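Local coordinates for protein indole-3-acetic acid-amido synthetase GH3.15 (Arabidopsis thaliana, PDB 6E1Q) that catalyses the ATP-dependent conjugation of indole-3-butyric acid, an auxin precursor, to glutamine and possibly cysteine, and likewise modifies the herbicide 2,4-DB, at residues R427-L432 / T439-L444; L85-P90 / P109-D114; H458-M463 / F493-D498. One frame throughout, in Å; residues are numbered along the deposited sequence.

In the fold
The three contacts follow one another along the chain and do not touch, and each works at the start of a helix or a strand. Contact 1 lies nearest the centre of the chain, about 17 Å between centres, and is the one built on backbone hydrogen bonds: a bulged hairpin running into helix 441-452. Contact 2, in the N-terminal part of the enzyme, is partly buried and mixes charge, a threonine cap and a bridging water. Contact 3, at the surface, rests on apolar touch around one leucine. Contacts 1 and 3 share neighbours, since strand 461-470 backs contact 1 and begins in contact 3; contacts 2 and 3 lie on opposite sides of the chain's centre.

Contact 1. Residues R427-L432 / T439-L444; sequences RQKVVL and TYEDDL
Strands 430-432 and 439-440 form a small antiparallel hairpin interrupted by a classic beta bulge: two residues of one strand, Val431 and Leu432, stand opposite the single Thr439, so the register slips by one residue. Thr439 O takes both of their amides, Val431 N at 2.8 Å and Leu432 N at 3.2 Å, while Thr439 N returns a bond to Leu432 O. Beyond the non-hydrogen-bonded pair Val430-Tyr440, the second strand turns straight into helix 441-452, with Tyr440 at its N-cap. Glu441 N, in the first turn, gives its hydrogen to Lys429 O over 2.9 Å, which ties the helix start to the residue just before strand 430-432.

The side chains then sort onto different sides. Val430 lays CG2 over one face of the Tyr440 ring as a CH-pi contact, 4.0 Å from the ring centroid and set toward the rim; chi1 of 177° puts CG1 anti to the backbone N and leaves CG2 anti to the carbonyl carbon, over the ring. Lys429 N lies at the edge of the same ring. Thr439 and Leu432 point to a common face, where Thr439 OG1 bonds to Tyr478 OH and Leu432 packs on strand 461-470. The hairpin comes two residues after strand 419-427, whose last residue, the poorly ordered Arg427, pairs with Asp408, an ATP-binding residue. Buried Val431 divides its two methyls: CG1 meets Glu441 CB at 3.6 Å, the side chains crossing at about a right angle, and CG2 meets Leu444 CD2 at 3.8 Å.

Contact 2. Residues L85-P90 / P109-D114; sequences LICDRP and PLTTED
A helix N-cap organises this contact: Thr111 is the N-cap of helix 112-132, where strand 105-111 gives way to it, and the loop 85-90 folds against it. With chi1 at 64°, Thr111 OG1 sits between its own backbone N and carbonyl carbon, where it accepts from Asp114 N at 3.3 Å. Arg89 NH1 comes to the same oxygen from across the contact, 3.0 Å from Thr111 OG1, which lies near the guanidinium plane. The methyl branch, Thr111 CG2, faces the loop instead and touches Pro90 O at 3.4 Å.

Arg89 bends at chi3 to reach this place. Its NE forms a salt bridge with Asp88 OD1, 2.9 Å away and tilted from the guanidinium plane, while NH2 is hydrogen-bonded to Phe398 O. Glu113 meets mainly the aliphatic part, Arg89 CD to Glu113 CD being 3.7 Å; the guanidinium and carboxylate planes stand 85° apart, and the opposite charges, beyond salt-bridge distance, probably attract only weakly. A leucine here, lacking the guanidinium, would probably leave Asp88 OD1 and Phe398 O without their mate and Glu113 without a nearby opposite charge. One water joins the two backbones, donating to Pro90 O and accepting from Thr112 N, each at 2.8 Å.

Farther along, the Ile86 and Pro109 side chains cross at about a right angle, Ile86 CD1 3.8 Å from Pro109 CG, and both residues also pack on helix 67-78. The loop is thereby wedged between that helix and the start of helix 112-132, just before it enters strand 91-97, the antiparallel partner of strand 105-111.

Contact 3. Residues H458-M463 / F493-D498; sequences HDLMLM and FEPNRD
Apolar contact around Leu460 carries most of this surface junction, in which the segment that runs into strand 461-470 meets the lead-in to helix 497-510. The two methyls of Leu460 divide the work. The Leu460 and Pro495 side chains cross at about a right angle, with Leu460 CD1 3.6 Å from Pro495 CB, while CD2 approaches the Phe493 ring obliquely, 3.7 Å from Phe493 CD1. Chi1 of -68° sets the leucine CG anti to the carbonyl carbon, and chi2 of 170° then turns CD1 to Pro495 and CD2 to Phe493. No hydrogen bond links the segments.

Polar groups meet nearer the helix. His458 NE2 lies 3.5 Å from Asn496 ND2, with the imidazole and amide planes turned 68° apart, a touch of side chains set nearly perpendicular. The other end of the amide is engaged by the first turn of the helix that follows: Asn496 is the N-cap, and its OD1 accepts from Val499 N, which fixes the side of the amide offered to the histidine.

Pro495 also packs on Leu484 of strand 477-485, the antiparallel neighbour of strand 461-470, and Leu460 and Phe493 share Ser486 just after it, placing the approach to helix 497-510 beside the end of strand 477-485.

Contact 1. Residues R427-L432 / T439-L444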
loop_
_atom_site.group_PDB
_atom_site.type_symbol
_atom_site.label_atom_id
_atom_site.label_comp_id
_atom_site.label_asym_id
_atom_site.label_seq_id
_atom_site.Cartn_x
_atom_site.Cartn_y
_atom_site.Cartn_z
ATOM N N ARG A 427 -8.254 -6.903 2.282
ATOM C CA ARG A 427 -9.470 -6.133 2.502
ATOM C C ARG A 427 -10.662 -7.075 2.489
ATOM O O ARG A 427 -10.601 -8.170 1.927
ATOM C CB ARG A 427 -9.651 -5.067 1.422
ATOM C CG ARG A 427 -8.496 -4.087 1.274
ATOM C CD ARG A 427 -8.964 -2.662 1.578
ATOM N NE ARG A 427 -8.806 -2.326 2.994
ATOM C CZ ARG A 427 -9.158 -1.163 3.539
ATOM N NH1 ARG A 427 -9.700 -0.211 2.793
ATOM N NH2 ARG A 427 -8.971 -0.953 4.836
ATOM N N GLN A 428 -11.772 -6.642 3.083
ATOM C CA GLN A 428 -12.999 -7.443 3.034
ATOM C C GLN A 428 -13.849 -6.888 1.896
ATOM O O GLN A 428 -14.610 -5.940 2.075
ATOM C CB GLN A 428 -13.739 -7.403 4.366
ATOM C CG GLN A 428 -14.157 -8.773 4.881
ATOM C CD GLN A 428 -14.786 -8.702 6.257
ATOM O OE1 GLN A 428 -14.765 -7.655 6.911
ATOM N NE2 GLN A 428 -15.344 -9.820 6.708
ATOM N N LYS A 429 -13.712 -7.465 0.702
ATOM C CA LYS A 429 -14.252 -6.782 -0.468
ATOM C C LYS A 429 -14.714 -7.767 -1.526
ATOM O O LYS A 429 -13.914 -8.541 -2.055
ATOM C CB LYS A 429 -13.216 -5.820 -1.070
ATOM C CG LYS A 429 -13.859 -4.780 -1.976
ATOM C CD LYS A 429 -13.096 -4.547 -3.267
ATOM C CE LYS A 429 -13.324 -3.117 -3.781
ATOM N NZ LYS A 429 -14.670 -2.951 -4.419
ATOM N N VAL A 430 -15.998 -7.708 -1.856
ATOM C CA VAL A 430 -16.520 -8.451 -2.994
ATOM C C VAL A 430 -16.043 -7.758 -4.264
ATOM O O VAL A 430 -16.245 -6.551 -4.434
ATOM C CB VAL A 430 -18.054 -8.525 -2.938
ATOM C CG1 VAL A 430 -18.603 -9.246 -4.168
ATOM C CG2 VAL A 430 -18.509 -9.204 -1.659
ATOM N N VAL A 431 -15.385 -8.504 -5.148
ATOM C CA VAL A 431 -14.957 -7.957 -6.429
ATOM C C VAL A 431 -15.770 -8.498 -7.605
ATOM O O VAL A 431 -15.850 -7.821 -8.643
ATOM C CB VAL A 431 -13.450 -8.186 -6.675
ATOM C CG1 VAL A 431 -12.614 -7.546 -5.574
ATOM C CG2 VAL A 431 -13.143 -9.665 -6.785
ATOM N N LEU A 432 -16.376 -9.678 -7.485
ATOM C CA LEU A 432 -17.161 -10.240 -8.575
ATOM C C LEU A 432 -18.422 -10.898 -8.033
ATOM O O LEU A 432 -18.388 -11.565 -6.995
ATOM C CB LEU A 432 -16.347 -11.263 -9.382
ATOM C CG LEU A 432 -15.133 -10.706 -10.115
ATOM C CD1 LEU A 432 -14.199 -11.866 -10.566
ATOM C CD2 LEU A 432 -15.572 -9.826 -11.279
ATOM N N THR A 439 -17.574 -13.252 -4.949
ATOM C CA THR A 439 -16.159 -13.592 -4.954
ATOM C C THR A 439 -15.365 -12.432 -4.366
ATOM O O THR A 439 -15.446 -11.297 -4.852
ATOM C CB THR A 439 -15.685 -13.940 -6.361
ATOM O OG1 THR A 439 -16.384 -15.110 -6.808
ATOM C CG2 THR A 439 -14.166 -14.193 -6.371
ATOM N N TYR A 440 -14.612 -12.723 -3.315
ATOM C CA TYR A 440 -13.852 -11.716 -2.601
ATOM C C TYR A 440 -12.492 -11.534 -3.250
ATOM O O TYR A 440 -11.980 -12.421 -3.948
ATOM C CB TYR A 440 -13.689 -12.107 -1.129
ATOM C CG TYR A 440 -14.936 -11.871 -0.303
ATOM C CD1 TYR A 440 -16.015 -12.747 -0.373
ATOM C CD2 TYR A 440 -15.055 -10.740 0.508
ATOM C CE1 TYR A 440 -17.163 -12.525 0.371
ATOM C CE2 TYR A 440 -16.204 -10.505 1.257
ATOM C CZ TYR A 440 -17.249 -11.405 1.179
ATOM O OH TYR A 440 -18.388 -11.191 1.906
ATOM N N GLU A 441 -11.895 -10.372 -2.984
ATOM C CA GLU A 441 -10.594 -10.061 -3.565
ATOM C C GLU A 441 -9.529 -11.057 -3.126
ATOM O O GLU A 441 -8.720 -11.498 -3.947
ATOM C CB GLU A 441 -10.174 -8.632 -3.202
ATOM C CG GLU A 441 -8.943 -8.144 -3.953
ATOM C CD GLU A 441 -8.620 -6.684 -3.641
ATOM O OE1 GLU A 441 -7.811 -6.424 -2.721
ATOM O OE2 GLU A 441 -9.209 -5.799 -4.300
ATOM N N ASP A 442 -9.517 -11.446 -1.840
ATOM C CA ASP A 442 -8.457 -12.357 -1.394
ATOM C C ASP A 442 -8.568 -13.730 -2.059
ATOM O O ASP A 442 -7.545 -14.351 -2.375
ATOM C CB ASP A 442 -8.443 -12.497 0.134
ATOM C CG ASP A 442 -9.815 -12.816 0.725
ATOM O OD1 ASP A 442 -10.692 -13.322 0.003
ATOM O OD2 ASP A 442 -10.011 -12.557 1.933
ATOM N N ASP A 443 -9.790 -14.206 -2.303
ATOM C CA ASP A 443 -9.967 -15.490 -2.984
ATOM C C ASP A 443 -9.568 -15.404 -4.452
ATOM O O ASP A 443 -8.934 -16.322 -4.985
ATOM C CB ASP A 443 -11.418 -15.920 -2.876
ATOM C CG ASP A 443 -11.815 -16.273 -1.451
ATOM O OD1 ASP A 443 -11.019 -16.921 -0.742
ATOM O OD2 ASP A 443 -12.941 -15.919 -1.064
ATOM N N LEU A 444 -9.980 -14.324 -5.132
ATOM C CA LEU A 444 -9.598 -14.137 -6.533
ATOM C C LEU A 444 -8.080 -14.044 -6.681
ATOM O O LEU A 444 -7.506 -14.602 -7.622
ATOM C CB LEU A 444 -10.276 -12.881 -7.101
ATOM C CG LEU A 444 -9.861 -12.546 -8.534
ATOM C CD1 LEU A 444 -10.239 -13.689 -9.443
ATOM C CD2 LEU A 444 -10.484 -11.238 -9.010
#

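Contact 2. Residues L85-P90 / P109-D114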
loop_
_atom_site.group_PDB
_atom_site.type_symbol
_atom_site.label_atom_id
_atom_site.label_comp_id
_atom_site.label_asym_id
_atom_site.label_seq_id
_atom_site.Cartn_x
_atom_site.Cartn_y
_atom_site.Cartn_z
ATOM N N LEU A 85 -16.011 18.067 18.784
ATOM C CA LEU A 85 -17.012 17.082 18.391
ATOM C C LEU A 85 -16.488 15.671 18.650
ATOM O O LEU A 85 -17.245 14.783 19.060
ATOM C CB LEU A 85 -17.371 17.230 16.906
ATOM C CG LEU A 85 -17.981 18.520 16.360
ATOM C CD1 LEU A 85 -18.776 18.264 15.068
ATOM C CD2 LEU A 85 -18.840 19.206 17.383
ATOM N N ILE A 86 -15.195 15.444 18.399
ATOM C CA ILE A 86 -14.614 14.107 18.499
ATOM C C ILE A 86 -13.303 14.066 19.274
ATOM O O ILE A 86 -12.921 12.992 19.774
ATOM C CB ILE A 86 -14.400 13.495 17.091
ATOM C CG1 ILE A 86 -13.360 14.318 16.322
ATOM C CG2 ILE A 86 -15.702 13.391 16.327
ATOM C CD1 ILE A 86 -12.953 13.743 14.986
ATOM N N CYS A 87 -12.575 15.168 19.417
ATOM C CA CYS A 87 -11.214 15.116 19.931
ATOM C C CYS A 87 -10.948 16.323 20.818
ATOM O O CYS A 87 -11.329 17.448 20.481
ATOM C CB CYS A 87 -10.194 15.068 18.773
ATOM S SG CYS A 87 -8.521 14.665 19.299
ATOM N N ASP A 88 -10.288 16.083 21.952
ATOM C CA ASP A 88 -9.945 17.156 22.878
ATOM C C ASP A 88 -8.757 17.986 22.411
ATOM O O ASP A 88 -8.427 18.989 23.054
ATOM C CB ASP A 88 -9.648 16.593 24.272
ATOM C CG ASP A 88 -8.223 16.053 24.403
ATOM O OD1 ASP A 88 -7.728 15.418 23.448
ATOM O OD2 ASP A 88 -7.589 16.272 25.461
ATOM N N ARG A 89 -8.092 17.586 21.339
ATOM C CA ARG A 89 -7.015 18.375 20.773
ATOM C C ARG A 89 -7.392 18.853 19.377
ATOM O O ARG A 89 -8.235 18.242 18.709
ATOM C CB ARG A 89 -5.711 17.563 20.745
ATOM C CG ARG A 89 -5.058 17.484 22.136
ATOM C CD ARG A 89 -4.242 16.219 22.355
ATOM N NE ARG A 89 -5.086 15.030 22.419
ATOM C CZ ARG A 89 -5.097 14.076 21.492
ATOM N NH1 ARG A 89 -4.291 14.171 20.442
ATOM N NH2 ARG A 89 -5.906 13.027 21.616
ATOM N N PRO A 90 -6.806 19.958 18.913
ATOM C CA PRO A 90 -7.156 20.469 17.584
ATOM C C PRO A 90 -6.810 19.477 16.483
ATOM O O PRO A 90 -5.822 18.744 16.565
ATOM C CB PRO A 90 -6.333 21.766 17.466
ATOM C CG PRO A 90 -5.376 21.753 18.610
ATOM C CD PRO A 90 -5.980 20.909 19.675
ATOM N N PRO A 109 -9.347 12.639 10.341
ATOM C CA PRO A 109 -8.681 13.641 11.188
ATOM C C PRO A 109 -7.347 13.139 11.718
ATOM O O PRO A 109 -7.188 11.953 12.015
ATOM C CB PRO A 109 -9.677 13.864 12.332
ATOM C CG PRO A 109 -11.000 13.403 11.783
ATOM C CD PRO A 109 -10.681 12.273 10.842
ATOM N N LEU A 110 -6.386 14.068 11.835
ATOM C CA LEU A 110 -5.093 13.814 12.458
ATOM C C LEU A 110 -4.753 14.988 13.367
ATOM O O LEU A 110 -4.779 16.141 12.929
ATOM C CB LEU A 110 -3.995 13.624 11.404
ATOM C CG LEU A 110 -2.580 13.333 11.916
ATOM C CD1 LEU A 110 -2.535 11.997 12.644
ATOM C CD2 LEU A 110 -1.554 13.360 10.778
ATOM N N THR A 111 -4.458 14.702 14.632
ATOM C CA THR A 111 -3.929 15.718 15.531
ATOM C C THR A 111 -2.396 15.764 15.448
ATOM O O THR A 111 -1.732 14.805 15.029
ATOM C CB THR A 111 -4.365 15.460 16.977
ATOM O OG1 THR A 111 -3.808 14.223 17.435
ATOM C CG2 THR A 111 -5.877 15.371 17.074
ATOM N N THR A 112 -1.844 16.912 15.850
ATOM C CA THR A 112 -0.397 17.122 15.810
ATOM C C THR A 112 0.334 16.141 16.728
ATOM O O THR A 112 1.390 15.601 16.366
ATOM C CB THR A 112 -0.083 18.575 16.192
ATOM O OG1 THR A 112 -0.421 19.441 15.101
ATOM C CG2 THR A 112 1.396 18.757 16.528
ATOM N N GLU A 113 -0.231 15.883 17.905
ATOM C CA GLU A 113 0.355 14.930 18.838
ATOM C C GLU A 113 0.372 13.527 18.244
ATOM O O GLU A 113 1.390 12.822 18.310
ATOM C CB GLU A 113 -0.425 14.945 20.156
ATOM C CG GLU A 113 -0.317 16.253 20.962
ATOM C CD GLU A 113 -1.243 17.383 20.471
ATOM O OE1 GLU A 113 -1.876 17.254 19.394
ATOM O OE2 GLU A 113 -1.329 18.413 21.179
ATOM N N ASP A 114 -0.765 13.096 17.686
ATOM C CA ASP A 114 -0.824 11.804 17.011
ATOM C C ASP A 114 0.256 11.723 15.936
ATOM O O ASP A 114 1.009 10.747 15.874
ATOM C CB ASP A 114 -2.233 11.588 16.438
ATOM C CG ASP A 114 -2.453 10.181 15.873
ATOM O OD1 ASP A 114 -1.469 9.487 15.547
ATOM O OD2 ASP A 114 -3.629 9.766 15.725
HETATM O O HOH W 1 -3.066 19.230 16.964
#

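Contact 3. Residues H458-M463 / F493-D498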
loop_
_atom_site.group_PDB
_atom_site.type_symbol
_atom_site.label_atom_id
_atom_site.label_comp_id
_atom_site.label_asym_id
_atom_site.label_seq_id
_atom_site.Cartn_x
_atom_site.Cartn_y
_atom_site.Cartn_z
ATOM N N HIS A 458 6.486 -22.434 -19.097
ATOM C CA HIS A 458 6.494 -21.931 -20.466
ATOM C C HIS A 458 7.238 -20.603 -20.609
ATOM O O HIS A 458 7.169 -19.986 -21.675
ATOM C CB HIS A 458 5.065 -21.788 -20.984
ATOM C CG HIS A 458 4.334 -23.086 -21.059
ATOM N ND1 HIS A 458 3.850 -23.734 -19.942
ATOM C CD2 HIS A 458 4.052 -23.884 -22.113
ATOM C CE1 HIS A 458 3.282 -24.867 -20.309
ATOM N NE2 HIS A 458 3.391 -24.982 -21.621
ATOM N N ASP A 459 7.962 -20.175 -19.570
ATOM C CA ASP A 459 8.742 -18.927 -19.575
ATOM C C ASP A 459 7.851 -17.724 -19.851
ATOM O O ASP A 459 8.210 -16.822 -20.605
ATOM C CB ASP A 459 9.905 -18.972 -20.567
ATOM C CG ASP A 459 10.760 -20.199 -20.384
ATOM O OD1 ASP A 459 11.129 -20.488 -19.225
ATOM O OD2 ASP A 459 11.025 -20.897 -21.383
ATOM N N LEU A 460 6.669 -17.735 -19.250
ATOM C CA LEU A 460 5.740 -16.625 -19.298
ATOM C C LEU A 460 5.441 -16.187 -17.872
ATOM O O LEU A 460 5.515 -16.986 -16.929
ATOM C CB LEU A 460 4.456 -17.015 -20.030
ATOM C CG LEU A 460 4.695 -17.260 -21.510
ATOM C CD1 LEU A 460 3.479 -17.868 -22.156
ATOM C CD2 LEU A 460 5.083 -15.927 -22.176
ATOM N N MET A 461 5.131 -14.911 -17.722
ATOM C CA MET A 461 4.833 -14.317 -16.424
ATOM C C MET A 461 3.561 -13.489 -16.538
ATOM O O MET A 461 3.332 -12.825 -17.555
ATOM C CB MET A 461 5.997 -13.424 -15.932
ATOM C CG MET A 461 5.920 -13.045 -14.439
ATOM S SD MET A 461 7.229 -11.911 -13.871
ATOM C CE MET A 461 8.298 -13.048 -12.992
ATOM N N LEU A 462 2.724 -13.539 -15.503
ATOM C CA LEU A 462 1.572 -12.656 -15.442
ATOM C C LEU A 462 2.032 -11.315 -14.870
ATOM O O LEU A 462 2.546 -11.267 -13.748
ATOM C CB LEU A 462 0.472 -13.290 -14.591
ATOM C CG LEU A 462 -0.753 -12.415 -14.373
ATOM C CD1 LEU A 462 -1.452 -12.145 -15.718
ATOM C CD2 LEU A 462 -1.705 -13.096 -13.361
ATOM N N MET A 463 1.888 -10.233 -15.643
ATOM C CA MET A 463 2.348 -8.930 -15.153
ATOM C C MET A 463 1.297 -8.212 -14.317
ATOM O O MET A 463 1.642 -7.534 -13.345
ATOM C CB MET A 463 2.766 -8.042 -16.315
ATOM C CG MET A 463 3.630 -8.783 -17.332
ATOM S SD MET A 463 5.305 -9.147 -16.761
ATOM C CE MET A 463 6.072 -7.531 -16.857
ATOM N N PHE A 493 6.277 -13.958 -28.186
ATOM C CA PHE A 493 5.952 -14.943 -27.160
ATOM C C PHE A 493 4.438 -15.117 -27.103
ATOM O O PHE A 493 3.690 -14.145 -27.260
ATOM C CB PHE A 493 6.496 -14.533 -25.773
ATOM C CG PHE A 493 5.911 -13.229 -25.204
ATOM C CD1 PHE A 493 4.659 -13.201 -24.595
ATOM C CD2 PHE A 493 6.651 -12.048 -25.214
ATOM C CE1 PHE A 493 4.148 -12.019 -24.068
ATOM C CE2 PHE A 493 6.142 -10.858 -24.687
ATOM C CZ PHE A 493 4.891 -10.848 -24.114
ATOM N N GLU A 494 3.977 -16.357 -26.872
ATOM C CA GLU A 494 2.538 -16.607 -26.859
ATOM C C GLU A 494 2.243 -17.922 -26.159
ATOM O O GLU A 494 2.939 -18.912 -26.425
ATOM C CB GLU A 494 1.985 -16.633 -28.289
ATOM C CG GLU A 494 0.480 -16.844 -28.387
ATOM C CD GLU A 494 -0.041 -16.739 -29.813
ATOM O OE1 GLU A 494 0.074 -17.726 -30.568
ATOM O OE2 GLU A 494 -0.554 -15.655 -30.178
ATOM N N PRO A 495 1.237 -17.984 -25.280
ATOM C CA PRO A 495 0.938 -19.242 -24.587
ATOM C C PRO A 495 0.088 -20.159 -25.452
ATOM O O PRO A 495 -0.805 -19.711 -26.175
ATOM C CB PRO A 495 0.162 -18.781 -23.346
ATOM C CG PRO A 495 -0.564 -17.570 -23.820
ATOM C CD PRO A 495 0.321 -16.905 -24.865
ATOM N N ASN A 496 0.368 -21.460 -25.380
ATOM C CA ASN A 496 -0.463 -22.393 -26.125
ATOM C C ASN A 496 -1.856 -22.477 -25.494
ATOM O O ASN A 496 -2.063 -22.140 -24.323
ATOM C CB ASN A 496 0.222 -23.764 -26.243
ATOM C CG ASN A 496 0.105 -24.615 -24.981
ATOM O OD1 ASN A 496 -0.990 -25.001 -24.561
ATOM N ND2 ASN A 496 1.257 -24.962 -24.404
ATOM N N ARG A 497 -2.832 -22.906 -26.302
ATOM C CA ARG A 497 -4.217 -22.829 -25.854
ATOM C C ARG A 497 -4.500 -23.830 -24.739
ATOM O O ARG A 497 -5.280 -23.527 -23.827
ATOM C CB ARG A 497 -5.173 -23.024 -27.037
ATOM C CG ARG A 497 -6.578 -23.507 -26.660
ATOM C CD ARG A 497 -7.651 -23.070 -27.674
ATOM N NE ARG A 497 -7.445 -21.703 -28.157
ATOM C CZ ARG A 497 -8.191 -20.645 -27.823
ATOM N NH1 ARG A 497 -9.210 -20.767 -26.983
ATOM N NH2 ARG A 497 -7.910 -19.448 -28.327
ATOM N N ASP A 498 -3.845 -24.996 -24.766
ATOM C CA ASP A 498 -4.069 -26.007 -23.734
ATOM C C ASP A 498 -3.688 -25.488 -22.353
ATOM O O ASP A 498 -4.452 -25.628 -21.391
ATOM C CB ASP A 498 -3.288 -27.292 -24.040
ATOM C CG ASP A 498 -3.867 -28.080 -25.218
ATOM O OD1 ASP A 498 -5.084 -28.360 -25.243
ATOM O OD2 ASP A 498 -3.088 -28.449 -26.111
#